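Local coordinates for protein putative oxidoreductase FAD-binding subunit (Sulfolobus tokodaii, PDB 4ZOH) that binds FAD and probably serves as the flavoprotein subunit of a molybdopterin-dependent oxidoreductase, passing electrons between the enzyme's redox centres and an external acceptor, at residues 85-88 / 89-93; 95-98 / 99-102; 74-77 / 78-81; 180-183 / 184-187. All blocks are in the same frame, centred on the assembly; numbering follows the deposited sequence.

Contact 1: residues 85-88 / 89-93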
# COMPACT_ATOMS: atom_id res chain seq x y z
N ILE B 85 51.34 -12.62 5.97
CA ILE B 85 52.06 -13.52 5.09
C ILE B 85 52.69 -12.68 3.99
O ILE B 85 51.95 -11.89 3.31
CB ILE B 85 51.17 -14.57 4.46
CG1 ILE B 85 50.34 -15.26 5.58
CG2 ILE B 85 51.99 -15.53 3.57
CD1 ILE B 85 49.51 -16.42 5.07
N PRO B 86 54.05 -12.78 3.83
CA PRO B 86 54.75 -12.00 2.83
C PRO B 86 54.14 -12.22 1.45
O PRO B 86 53.85 -13.35 1.11
CB PRO B 86 56.18 -12.58 2.91
CG PRO B 86 56.35 -12.88 4.38
CD PRO B 86 54.99 -13.46 4.75
N LEU B 87 53.95 -11.12 0.70
CA LEU B 87 53.25 -11.10 -0.64
C LEU B 87 51.72 -11.44 -0.63
O LEU B 87 50.91 -10.71 -1.21
CB LEU B 87 53.97 -11.95 -1.70
CG LEU B 87 53.36 -11.90 -3.09
CD1 LEU B 87 53.43 -10.50 -3.69
CD2 LEU B 87 54.00 -12.89 -4.04
N LEU B 88 51.39 -12.58 -0.04
CA LEU B 88 50.06 -13.14 -0.10
C LEU B 88 49.01 -12.23 0.58
O LEU B 88 47.95 -11.98 0.01
CB LEU B 88 50.05 -14.59 0.47
CG LEU B 88 48.70 -15.31 0.16
CD1 LEU B 88 48.55 -15.40 -1.36
CD2 LEU B 88 48.54 -16.70 0.78
N SER B 89 49.32 -11.75 1.77
CA SER B 89 48.43 -10.83 2.48
C SER B 89 48.17 -9.56 1.71
O SER B 89 47.01 -9.11 1.63
CB SER B 89 48.96 -10.49 3.84
OG SER B 89 48.96 -11.67 4.63
N GLU B 90 49.23 -8.97 1.17
CA GLU B 90 49.02 -7.77 0.39
C GLU B 90 48.19 -8.06 -0.89
O GLU B 90 47.33 -7.27 -1.25
CB GLU B 90 50.34 -7.13 0.06
CG GLU B 90 50.27 -5.92 -0.87
CD GLU B 90 51.64 -5.38 -1.17
OE1 GLU B 90 52.43 -5.29 -0.21
OE2 GLU B 90 51.93 -5.07 -2.34
N THR B 91 48.43 -9.20 -1.53
CA THR B 91 47.69 -9.60 -2.71
C THR B 91 46.19 -9.76 -2.37
O THR B 91 45.37 -9.25 -3.11
CB THR B 91 48.21 -10.95 -3.27
OG1 THR B 91 49.58 -10.77 -3.59
CG2 THR B 91 47.47 -11.35 -4.55
N ALA B 92 45.87 -10.46 -1.27
CA ALA B 92 44.45 -10.64 -0.81
C ALA B 92 43.75 -9.30 -0.64
O ALA B 92 42.59 -9.18 -1.03
CB ALA B 92 44.40 -11.41 0.48
N SER B 93 44.48 -8.30 -0.07
CA SER B 93 44.05 -6.90 0.10
C SER B 93 43.52 -6.22 -1.14
O SER B 93 42.77 -5.22 -1.06
CB SER B 93 45.26 -6.06 0.56
OG SER B 93 45.50 -6.32 1.94
O HOH W 1 51.78 -9.39 2.02

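Contact 2: residues 95-98 / 99-102. With FAD (flavin-adenine dinucleotide), chain H.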
# COMPACT_ATOMS: atom_id res chain seq x y z
N ILE B 95 41.95 -7.75 -3.63
CA ILE B 95 40.83 -8.45 -4.27
C ILE B 95 39.55 -7.61 -4.17
O ILE B 95 39.26 -7.00 -3.12
CB ILE B 95 40.60 -9.84 -3.68
CG1 ILE B 95 41.76 -10.75 -4.05
CG2 ILE B 95 39.29 -10.45 -4.20
CD1 ILE B 95 41.78 -12.08 -3.27
N GLY B 96 38.82 -7.51 -5.27
CA GLY B 96 37.51 -6.81 -5.22
C GLY B 96 37.32 -5.60 -4.31
O GLY B 96 38.06 -4.61 -4.42
N ASP B 97 36.31 -5.64 -3.43
CA ASP B 97 36.03 -4.47 -2.58
C ASP B 97 35.86 -5.03 -1.17
O ASP B 97 35.89 -6.27 -1.04
CB ASP B 97 34.80 -3.73 -3.13
CG ASP B 97 33.53 -4.62 -3.12
OD1 ASP B 97 33.23 -5.34 -2.11
OD2 ASP B 97 32.82 -4.59 -4.12
N PRO B 98 35.70 -4.17 -0.14
CA PRO B 98 35.66 -4.67 1.23
C PRO B 98 34.61 -5.76 1.45
O PRO B 98 34.91 -6.82 2.08
CB PRO B 98 35.32 -3.41 2.05
CG PRO B 98 35.92 -2.29 1.26
CD PRO B 98 35.72 -2.69 -0.17
N GLN B 99 33.39 -5.54 0.94
CA GLN B 99 32.30 -6.52 1.09
C GLN B 99 32.72 -7.81 0.47
O GLN B 99 32.53 -8.87 1.09
CB GLN B 99 30.97 -6.00 0.52
CG GLN B 99 30.40 -4.82 1.32
CD GLN B 99 30.76 -3.46 0.68
OE1 GLN B 99 31.92 -3.18 0.31
NE2 GLN B 99 29.75 -2.60 0.56
N VAL B 100 33.28 -7.74 -0.75
CA VAL B 100 33.77 -8.96 -1.40
C VAL B 100 34.80 -9.70 -0.54
O VAL B 100 34.72 -10.92 -0.37
CB VAL B 100 34.31 -8.74 -2.84
CG1 VAL B 100 34.77 -10.07 -3.44
CG2 VAL B 100 33.25 -8.22 -3.71
N ARG B 101 35.75 -8.98 0.01
CA ARG B 101 36.80 -9.66 0.76
C ARG B 101 36.31 -10.23 2.11
O ARG B 101 36.90 -11.15 2.70
CB ARG B 101 37.93 -8.68 0.96
CG ARG B 101 38.64 -8.35 -0.36
CD ARG B 101 39.93 -7.62 -0.08
NE ARG B 101 39.75 -6.38 0.62
CZ ARG B 101 39.42 -5.20 0.06
NH1 ARG B 101 39.22 -5.11 -1.24
NH2 ARG B 101 39.30 -4.12 0.80
N ASN B 102 35.22 -9.66 2.61
CA ASN B 102 34.60 -10.18 3.82
C ASN B 102 34.06 -11.56 3.63
O ASN B 102 33.93 -12.31 4.61
CB ASN B 102 33.54 -9.19 4.29
CG ASN B 102 34.13 -8.01 5.00
OD1 ASN B 102 35.27 -8.11 5.59
ND2 ASN B 102 33.40 -6.87 5.00
PA FAD H . 32.40 -19.63 -4.32
O1A FAD H . 31.75 -18.61 -5.20
O2A FAD H . 31.72 -20.19 -3.15
O5B FAD H . 32.83 -20.86 -5.18
C5B FAD H . 33.51 -20.65 -6.46
C4B FAD H . 33.80 -22.10 -7.14
O4B FAD H . 34.61 -22.99 -6.27
C3B FAD H . 32.48 -22.83 -7.29
O3B FAD H . 32.48 -23.55 -8.50
C2B FAD H . 32.38 -23.76 -6.05
O2B FAD H . 31.57 -24.92 -6.24
C1B FAD H . 33.80 -24.19 -5.88
N9A FAD H . 34.41 -24.27 -4.56
C8A FAD H . 34.37 -23.39 -3.57
N7A FAD H . 35.15 -23.83 -2.56
C5A FAD H . 35.70 -25.00 -2.95
C6A FAD H . 36.60 -25.91 -2.35
N6A FAD H . 37.08 -25.62 -1.14
N1A FAD H . 36.95 -27.03 -3.01
C2A FAD H . 36.51 -27.29 -4.27
N3A FAD H . 35.65 -26.45 -4.86
C4A FAD H . 35.23 -25.29 -4.22
N1 FAD H . 38.49 -12.01 -7.41
C2 FAD H . 39.79 -11.59 -7.67
O2 FAD H . 40.69 -12.40 -7.69
N3 FAD H . 40.07 -10.27 -7.89
C4 FAD H . 39.08 -9.35 -7.88
O4 FAD H . 39.39 -8.16 -8.03
C4X FAD H . 37.75 -9.77 -7.65
N5 FAD H . 36.74 -8.83 -7.63
C5X FAD H . 35.40 -9.27 -7.42
C6 FAD H . 34.39 -8.32 -7.47
C7 FAD H . 33.06 -8.71 -7.24
C7M FAD H . 31.99 -7.60 -7.31
C8 FAD H . 32.76 -10.07 -6.99
C8M FAD H . 31.31 -10.58 -6.76
C9 FAD H . 33.78 -11.04 -6.99
C9A FAD H . 35.10 -10.63 -7.19
N10 FAD H . 36.16 -11.57 -7.19
C10 FAD H . 37.47 -11.10 -7.41
C1' FAD H . 35.94 -12.99 -6.97
C2' FAD H . 35.99 -13.34 -5.47
O2' FAD H . 37.36 -13.27 -5.04
C3' FAD H . 35.35 -14.72 -5.15
O3' FAD H . 35.16 -14.73 -3.74
C4' FAD H . 36.22 -15.90 -5.54
O4' FAD H . 36.57 -15.76 -6.92
C5' FAD H . 35.51 -17.25 -5.33
O5' FAD H . 35.68 -17.56 -3.92
P FAD H . 34.42 -17.90 -3.03
O1P FAD H . 34.90 -18.43 -1.72
O2P FAD H . 33.49 -16.75 -2.99
O3P FAD H . 33.86 -19.10 -3.90
O HOH W 2 36.94 -6.61 3.87

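Contact 3: residues 74-77 / 78-81. With FAD (flavin-adenine dinucleotide), chain H.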
# COMPACT_ATOMS: atom_id res chain seq x y z
N LEU B 74 38.70 -22.25 3.74
CA LEU B 74 37.54 -21.39 3.97
C LEU B 74 37.99 -20.05 4.52
O LEU B 74 37.14 -19.19 4.76
CB LEU B 74 36.49 -22.03 4.89
CG LEU B 74 35.54 -23.09 4.34
CD1 LEU B 74 34.42 -23.25 5.35
CD2 LEU B 74 34.94 -22.79 2.99
N THR B 75 39.31 -19.83 4.65
CA THR B 75 39.84 -18.53 5.10
C THR B 75 39.55 -17.49 4.07
O THR B 75 39.75 -17.71 2.85
CB THR B 75 41.34 -18.62 5.38
OG1 THR B 75 41.57 -19.90 5.93
CG2 THR B 75 41.81 -17.56 6.41
N THR B 76 38.99 -16.38 4.56
CA THR B 76 38.50 -15.30 3.69
C THR B 76 39.66 -14.38 3.29
O THR B 76 40.70 -14.27 4.00
CB THR B 76 37.45 -14.46 4.40
OG1 THR B 76 38.05 -13.78 5.50
CG2 THR B 76 36.15 -15.30 4.89
N HIS B 77 39.44 -13.65 2.21
CA HIS B 77 40.36 -12.60 1.74
C HIS B 77 40.72 -11.65 2.83
O HIS B 77 41.91 -11.25 3.01
CB HIS B 77 39.78 -11.81 0.52
CG HIS B 77 39.27 -12.69 -0.60
ND1 HIS B 77 39.87 -13.89 -0.93
CD2 HIS B 77 38.22 -12.55 -1.44
CE1 HIS B 77 39.23 -14.44 -1.95
NE2 HIS B 77 38.22 -13.66 -2.27
N TYR B 78 39.68 -11.27 3.56
CA TYR B 78 39.88 -10.26 4.61
C TYR B 78 40.88 -10.79 5.64
O TYR B 78 41.79 -10.06 6.05
CB TYR B 78 38.55 -9.85 5.30
CG TYR B 78 38.75 -8.97 6.53
CD1 TYR B 78 38.83 -7.59 6.40
CD2 TYR B 78 38.82 -9.52 7.83
CE1 TYR B 78 38.98 -6.78 7.51
CE2 TYR B 78 38.97 -8.71 8.96
CZ TYR B 78 39.04 -7.35 8.79
OH TYR B 78 39.16 -6.53 9.88
N ASN B 79 40.69 -12.04 6.07
CA ASN B 79 41.54 -12.58 7.16
C ASN B 79 42.98 -12.81 6.68
O ASN B 79 43.89 -12.46 7.37
CB ASN B 79 40.96 -13.87 7.76
CG ASN B 79 39.78 -13.61 8.66
OD1 ASN B 79 39.70 -12.62 9.36
ND2 ASN B 79 38.85 -14.53 8.65
N ILE B 80 43.14 -13.34 5.49
CA ILE B 80 44.46 -13.45 4.85
C ILE B 80 45.12 -12.07 4.76
O ILE B 80 46.27 -11.91 5.14
CB ILE B 80 44.34 -14.13 3.48
CG1 ILE B 80 43.84 -15.55 3.69
CG2 ILE B 80 45.68 -14.06 2.73
CD1 ILE B 80 43.46 -16.37 2.44
N SER B 81 44.37 -11.06 4.38
CA SER B 81 44.91 -9.71 4.24
C SER B 81 45.41 -9.15 5.56
O SER B 81 46.22 -8.20 5.58
CB SER B 81 43.91 -8.80 3.52
OG SER B 81 43.06 -8.13 4.41
PA FAD H . 32.40 -19.63 -4.32
O1A FAD H . 31.75 -18.61 -5.20
O2A FAD H . 31.72 -20.19 -3.15
O5B FAD H . 32.83 -20.86 -5.18
C5B FAD H . 33.51 -20.65 -6.46
C4B FAD H . 33.80 -22.10 -7.14
O4B FAD H . 34.61 -22.99 -6.27
C3B FAD H . 32.48 -22.83 -7.29
O3B FAD H . 32.48 -23.55 -8.50
C2B FAD H . 32.38 -23.76 -6.05
O2B FAD H . 31.57 -24.92 -6.24
C1B FAD H . 33.80 -24.19 -5.88
N9A FAD H . 34.41 -24.27 -4.56
C8A FAD H . 34.37 -23.39 -3.57
N7A FAD H . 35.15 -23.83 -2.56
C5A FAD H . 35.70 -25.00 -2.95
C6A FAD H . 36.60 -25.91 -2.35
N6A FAD H . 37.08 -25.62 -1.14
N1A FAD H . 36.95 -27.03 -3.01
C2A FAD H . 36.51 -27.29 -4.27
N3A FAD H . 35.65 -26.45 -4.86
C4A FAD H . 35.23 -25.29 -4.22
N1 FAD H . 38.49 -12.01 -7.41
C2 FAD H . 39.79 -11.59 -7.67
O2 FAD H . 40.69 -12.40 -7.69
N3 FAD H . 40.07 -10.27 -7.89
C4 FAD H . 39.08 -9.35 -7.88
O4 FAD H . 39.39 -8.16 -8.03
C4X FAD H . 37.75 -9.77 -7.65
N5 FAD H . 36.74 -8.83 -7.63
C5X FAD H . 35.40 -9.27 -7.42
C6 FAD H . 34.39 -8.32 -7.47
C7 FAD H . 33.06 -8.71 -7.24
C7M FAD H . 31.99 -7.60 -7.31
C8 FAD H . 32.76 -10.07 -6.99
C8M FAD H . 31.31 -10.58 -6.76
C9 FAD H . 33.78 -11.04 -6.99
C9A FAD H . 35.10 -10.63 -7.19
N10 FAD H . 36.16 -11.57 -7.19
C10 FAD H . 37.47 -11.10 -7.41
C1' FAD H . 35.94 -12.99 -6.97
C2' FAD H . 35.99 -13.34 -5.47
O2' FAD H . 37.36 -13.27 -5.04
C3' FAD H . 35.35 -14.72 -5.15
O3' FAD H . 35.16 -14.73 -3.74
C4' FAD H . 36.22 -15.90 -5.54
O4' FAD H . 36.57 -15.76 -6.92
C5' FAD H . 35.51 -17.25 -5.33
O5' FAD H . 35.68 -17.56 -3.92
P FAD H . 34.42 -17.90 -3.03
O1P FAD H . 34.90 -18.43 -1.72
O2P FAD H . 33.49 -16.75 -2.99
O3P FAD H . 33.86 -19.10 -3.90
O HOH W 3 38.29 -16.65 7.32

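Contact 4: residues 180-183 / 184-187. With FAD (flavin-adenine dinucleotide), chain H.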
# COMPACT_ATOMS: atom_id res chain seq x y z
N GLU B 180 44.24 -1.49 -12.77
CA GLU B 180 42.76 -1.47 -12.76
C GLU B 180 42.21 -0.12 -13.18
O GLU B 180 42.72 0.96 -12.83
CB GLU B 180 42.20 -1.84 -11.37
CG GLU B 180 42.68 -0.93 -10.25
CD GLU B 180 42.38 -1.45 -8.87
OE1 GLU B 180 42.28 -2.65 -8.64
OE2 GLU B 180 42.24 -0.62 -7.98
N ARG B 181 41.12 -0.18 -13.90
CA ARG B 181 40.45 1.04 -14.28
C ARG B 181 39.77 1.69 -13.09
O ARG B 181 39.81 2.92 -12.97
CB ARG B 181 39.46 0.74 -15.37
CG ARG B 181 38.91 2.01 -16.01
CD ARG B 181 38.33 1.64 -17.38
NE ARG B 181 37.45 0.46 -17.29
CZ ARG B 181 36.70 0.01 -18.30
NH1 ARG B 181 36.75 0.62 -19.51
NH2 ARG B 181 35.94 -1.05 -18.10
N ARG B 182 39.16 0.88 -12.22
CA ARG B 182 38.46 1.40 -11.06
C ARG B 182 38.74 0.50 -9.88
O ARG B 182 38.88 -0.72 -10.05
CB ARG B 182 36.94 1.42 -11.31
CG ARG B 182 36.43 2.54 -12.20
CD ARG B 182 34.91 2.40 -12.33
NE ARG B 182 34.62 0.97 -12.57
CZ ARG B 182 33.56 0.31 -12.15
NH1 ARG B 182 32.55 0.95 -11.50
NH2 ARG B 182 33.51 -1.02 -12.40
N ALA B 183 38.77 1.11 -8.69
CA ALA B 183 38.90 0.36 -7.41
C ALA B 183 37.75 -0.63 -7.40
O ALA B 183 36.66 -0.33 -7.93
CB ALA B 183 38.84 1.33 -6.21
N GLY B 184 38.04 -1.86 -6.97
CA GLY B 184 37.06 -2.91 -7.00
C GLY B 184 37.10 -3.86 -8.19
O GLY B 184 36.62 -4.97 -8.09
N ASP B 185 37.70 -3.46 -9.32
CA ASP B 185 37.70 -4.30 -10.54
C ASP B 185 38.68 -5.46 -10.37
O ASP B 185 39.60 -5.37 -9.52
CB ASP B 185 38.20 -3.51 -11.76
CG ASP B 185 37.32 -2.34 -12.15
OD1 ASP B 185 36.18 -2.17 -11.65
OD2 ASP B 185 37.80 -1.55 -13.01
N PHE B 186 38.51 -6.53 -11.17
CA PHE B 186 39.52 -7.52 -11.43
C PHE B 186 40.76 -6.87 -12.12
O PHE B 186 40.69 -5.77 -12.73
CB PHE B 186 38.94 -8.53 -12.39
CG PHE B 186 38.16 -9.62 -11.71
CD1 PHE B 186 38.79 -10.79 -11.31
CD2 PHE B 186 36.76 -9.47 -11.43
CE1 PHE B 186 38.07 -11.82 -10.70
CE2 PHE B 186 36.07 -10.49 -10.80
CZ PHE B 186 36.71 -11.66 -10.44
N ALA B 187 41.89 -7.53 -12.02
CA ALA B 187 43.12 -7.05 -12.69
C ALA B 187 43.03 -6.96 -14.21
O ALA B 187 42.58 -7.91 -14.83
CB ALA B 187 44.29 -7.95 -12.32
PA FAD H . 32.40 -19.63 -4.32
O1A FAD H . 31.75 -18.61 -5.20
O2A FAD H . 31.72 -20.19 -3.15
O5B FAD H . 32.83 -20.86 -5.18
C5B FAD H . 33.51 -20.65 -6.46
C4B FAD H . 33.80 -22.10 -7.14
O4B FAD H . 34.61 -22.99 -6.27
C3B FAD H . 32.48 -22.83 -7.29
O3B FAD H . 32.48 -23.55 -8.50
C2B FAD H . 32.38 -23.76 -6.05
O2B FAD H . 31.57 -24.92 -6.24
C1B FAD H . 33.80 -24.19 -5.88
N9A FAD H . 34.41 -24.27 -4.56
C8A FAD H . 34.37 -23.39 -3.57
N7A FAD H . 35.15 -23.83 -2.56
C5A FAD H . 35.70 -25.00 -2.95
C6A FAD H . 36.60 -25.91 -2.35
N6A FAD H . 37.08 -25.62 -1.14
N1A FAD H . 36.95 -27.03 -3.01
C2A FAD H . 36.51 -27.29 -4.27
N3A FAD H . 35.65 -26.45 -4.86
C4A FAD H . 35.23 -25.29 -4.22
N1 FAD H . 38.49 -12.01 -7.41
C2 FAD H . 39.79 -11.59 -7.67
O2 FAD H . 40.69 -12.40 -7.69
N3 FAD H . 40.07 -10.27 -7.89
C4 FAD H . 39.08 -9.35 -7.88
O4 FAD H . 39.39 -8.16 -8.03
C4X FAD H . 37.75 -9.77 -7.65
N5 FAD H . 36.74 -8.83 -7.63
C5X FAD H . 35.40 -9.27 -7.42
C6 FAD H . 34.39 -8.32 -7.47
C7 FAD H . 33.06 -8.71 -7.24
C7M FAD H . 31.99 -7.60 -7.31
C8 FAD H . 32.76 -10.07 -6.99
C8M FAD H . 31.31 -10.58 -6.76
C9 FAD H . 33.78 -11.04 -6.99
C9A FAD H . 35.10 -10.63 -7.19
N10 FAD H . 36.16 -11.57 -7.19
C10 FAD H . 37.47 -11.10 -7.41
C1' FAD H . 35.94 -12.99 -6.97
C2' FAD H . 35.99 -13.34 -5.47
O2' FAD H . 37.36 -13.27 -5.04
C3' FAD H . 35.35 -14.72 -5.15
O3' FAD H . 35.16 -14.73 -3.74
C4' FAD H . 36.22 -15.90 -5.54
O4' FAD H . 36.57 -15.76 -6.92
C5' FAD H . 35.51 -17.25 -5.33
O5' FAD H . 35.68 -17.56 -3.92
P FAD H . 34.42 -17.90 -3.03
O1P FAD H . 34.90 -18.43 -1.72
O2P FAD H . 33.49 -16.75 -2.99
O3P FAD H . 33.86 -19.10 -3.90
O HOH W 4 40.24 -4.20 -7.28
O HOH W 5 36.31 -0.30 -14.75
O HOH W 6 39.80 -2.50 -14.60
O HOH W 7 34.77 -1.63 -9.49

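Contact 1: residues 85-88 / 89-93
A chi1 of -59° holds Thr-91 OG1 beside its own backbone N and turned to Leu-87 O, and Ser-89 (chi1 -65°) keeps OG in the same position, turned to Ile-85 N in the chain that leads into helix 88-93. Thr-91 OG1 donates to Leu-87 O over 2.7 Å from above the carbonyl plane, while Thr-91 N meets that oxygen at 2.9 Å with less tilt. Threonine suits the site because its hydroxyl gives this carbonyl a second donor. Ser-89 ties down Ile-85 at both ends: Ile-85 N donates to Ser-89 OG at 2.9 Å, and Ser-89 N donates to Ile-85 O at 3.1 Å. Ser-89 OG is also bonded to Ile-80 O of the preceding helix, a double task for a small hydroxyl. A water accepts from Glu-90 N at 2.7 Å and donates to Ile-85 O. The apolar side chains fill the surroundings, Leu-87 against Ala-122 and Leu-88 against Ile-71 and Tyr-119. Leucine at the N-cap position brings no side-chain acceptor, so Ile-85 O and a bound water satisfy the amides of Ser-89 and Glu-90 in these largely buried surroundings.

Contact 2: residues 95-98 / 99-102
Between Ile-95 and Arg-101 the chain turns sharply at Gly-96, whose positive phi of 35° favours glycine, and enters helix 98-103 through Asp-97 at the N-cap. A beta-carbon on Gly-96 would also press against Val-100 CB. The side chain of Asp-97 folds back over the helix start, its CG lying between backbone N and carbonyl carbon (chi1 61°), and Val-100 N donates to OD1 at 2.8 Å in a nearly straight bond. The other carboxylate oxygen, OD2, forms a salt bridge with a basic side chain of another protein chain, so one aspartate serves both the helix end and the subunit interface. Pro-98 fits the first helical position, where no amide hydrogen is needed. Arg-101 bends at chi3 and swings its guanidinium back to the turn: NH1 donates to Ile-95 O at 2.7 Å, with that oxygen in the guanidinium plane, while Pro-98 CA lies over one face, offset to the rim. An arginine can both reach this carbonyl and lay a flat group over the Asp-97 to Pro-98 peptide. On the cofactor side, Gly-96 N donates to FAD O4 at 2.9 Å. Val-100 packs on the face of the isoalloxazine, with CG2 3.6 Å from FAD C7, and Ile-95 CG2 comes within 3.5 Å of FAD O2'. The whole is an aspartate-capped helix N-terminus placed against the flavin, in the FAD site of a molybdopterin dehydrogenase-type flavoprotein domain.

Contact 3: residues 74-77 / 78-81
Thr-76 is the N-cap of helix 77-81, its hydroxyl accepting from the backbone N of Asn-79. This bond, from Asn-79 N to Thr-76 OG1, spans 3.2 Å, because a chi1 of 65° tucks the hydroxyl between the threonine's own N and carbonyl carbon, where it faces the amide of Asn-79. A valine in place of Thr-76 would keep the branched shape but lose the hydroxyl, which would probably leave Asn-79 N without this capping acceptor. The next amide, Ile-80 N, makes an i to i+4 bond to Thr-76 O at 3.0 Å, almost in line. A water accepts from both Thr-76 N and Asn-79 ND2, the latter at 2.6 Å, and so joins the asparagine's amide to the cap. On the apolar side of the turn, Thr-75 CG2 touches Ile-80 CG1 at 3.9 Å; the methyl can turn that way because Thr-75 OG1 is bonded to Gly-72 O. Further out, Tyr-78 OH pairs with an acidic side chain of another protein chain, whereas His-77 leaves the helix start on the flavin side. Tyr-119 OH, in the second shell, bonds to His-77 ND1 and probably helps fix the imidazole's rotation; histidine suits the place because its two ring nitrogens can serve two partners. The other nitrogen meets the cofactor: His-77 NE2 and the ribityl hydroxyl FAD O2' share a hydrogen bond of 2.9 Å.

Contact 4: residues 180-183 / 184-187
Charge pairing joins Arg-182 to Asp-185: the arginine chain bends at chi3, and NH2 makes a salt bridge of 3.0 Å to Asp-185 OD1, with the guanidinium and carboxylate planes 44° apart. The same guanidinium is also hydrogen-bonded to the backbone of another protein chain. Among direct hydrogen bonds, Arg-182 N meets Asp-185 OD2 at 2.9 Å from above the carboxylate plane, and Asp-185 N returns a bond to Arg-182 O at 3.1 Å. The latter closes a type II turn, whose third position calls for Gly-184, since a beta-carbon there would clash with Ala-183 O. Waters complete the network: one donates to OD2 and takes the NE hydrogens of Arg-181 and Arg-182, another links OD2 to Arg-181 N, and a third bridges OD1 and Ala-183 O. Aspartate is apt because both oxygens accept several bonds at short range. Aromatic contact comes from Phe-186, whose ring lies across the flavin face with FAD C4X 3.5 Å above its centre; it is tilted so that CZ dips to 3.2 Å from FAD C10. Val-100 lies on the other face of the isoalloxazine. Were Phe-186 replaced by alanine, loss of the ring would probably leave this face less covered and the isoalloxazine freer to shift. Lys-178 NZ bonds both Asp-185 O and FAD. With the aspartate carboxylate gripped by an arginine and three waters, the turn that presents Phe-186 is probably well fixed, and the charge of Asp-185 is likely to be largely balanced by Arg-182.

From the N terminus, contact 3 comes first, closing the turn from strand 68-72 into helix 77-81; contact 1 then starts helix 88-93, and contact 2 starts helix 98-103. Contact 4 follows much later, in the loop between strands 173-179 and 189-198. All four are in series, so none nests within or crosses another. Helices 77-81 and 88-93 meet through Ile-80 and Ser-89, while Tyr-78 N is bonded to Arg-101 O, so contacts 1, 2 and 3 form one packed group within the FAD-binding domain. Contact 4, in the C-terminal domain, touches none of them directly; it and contact 2 lie on the two faces of the isoalloxazine, their centres about 12 Å apart.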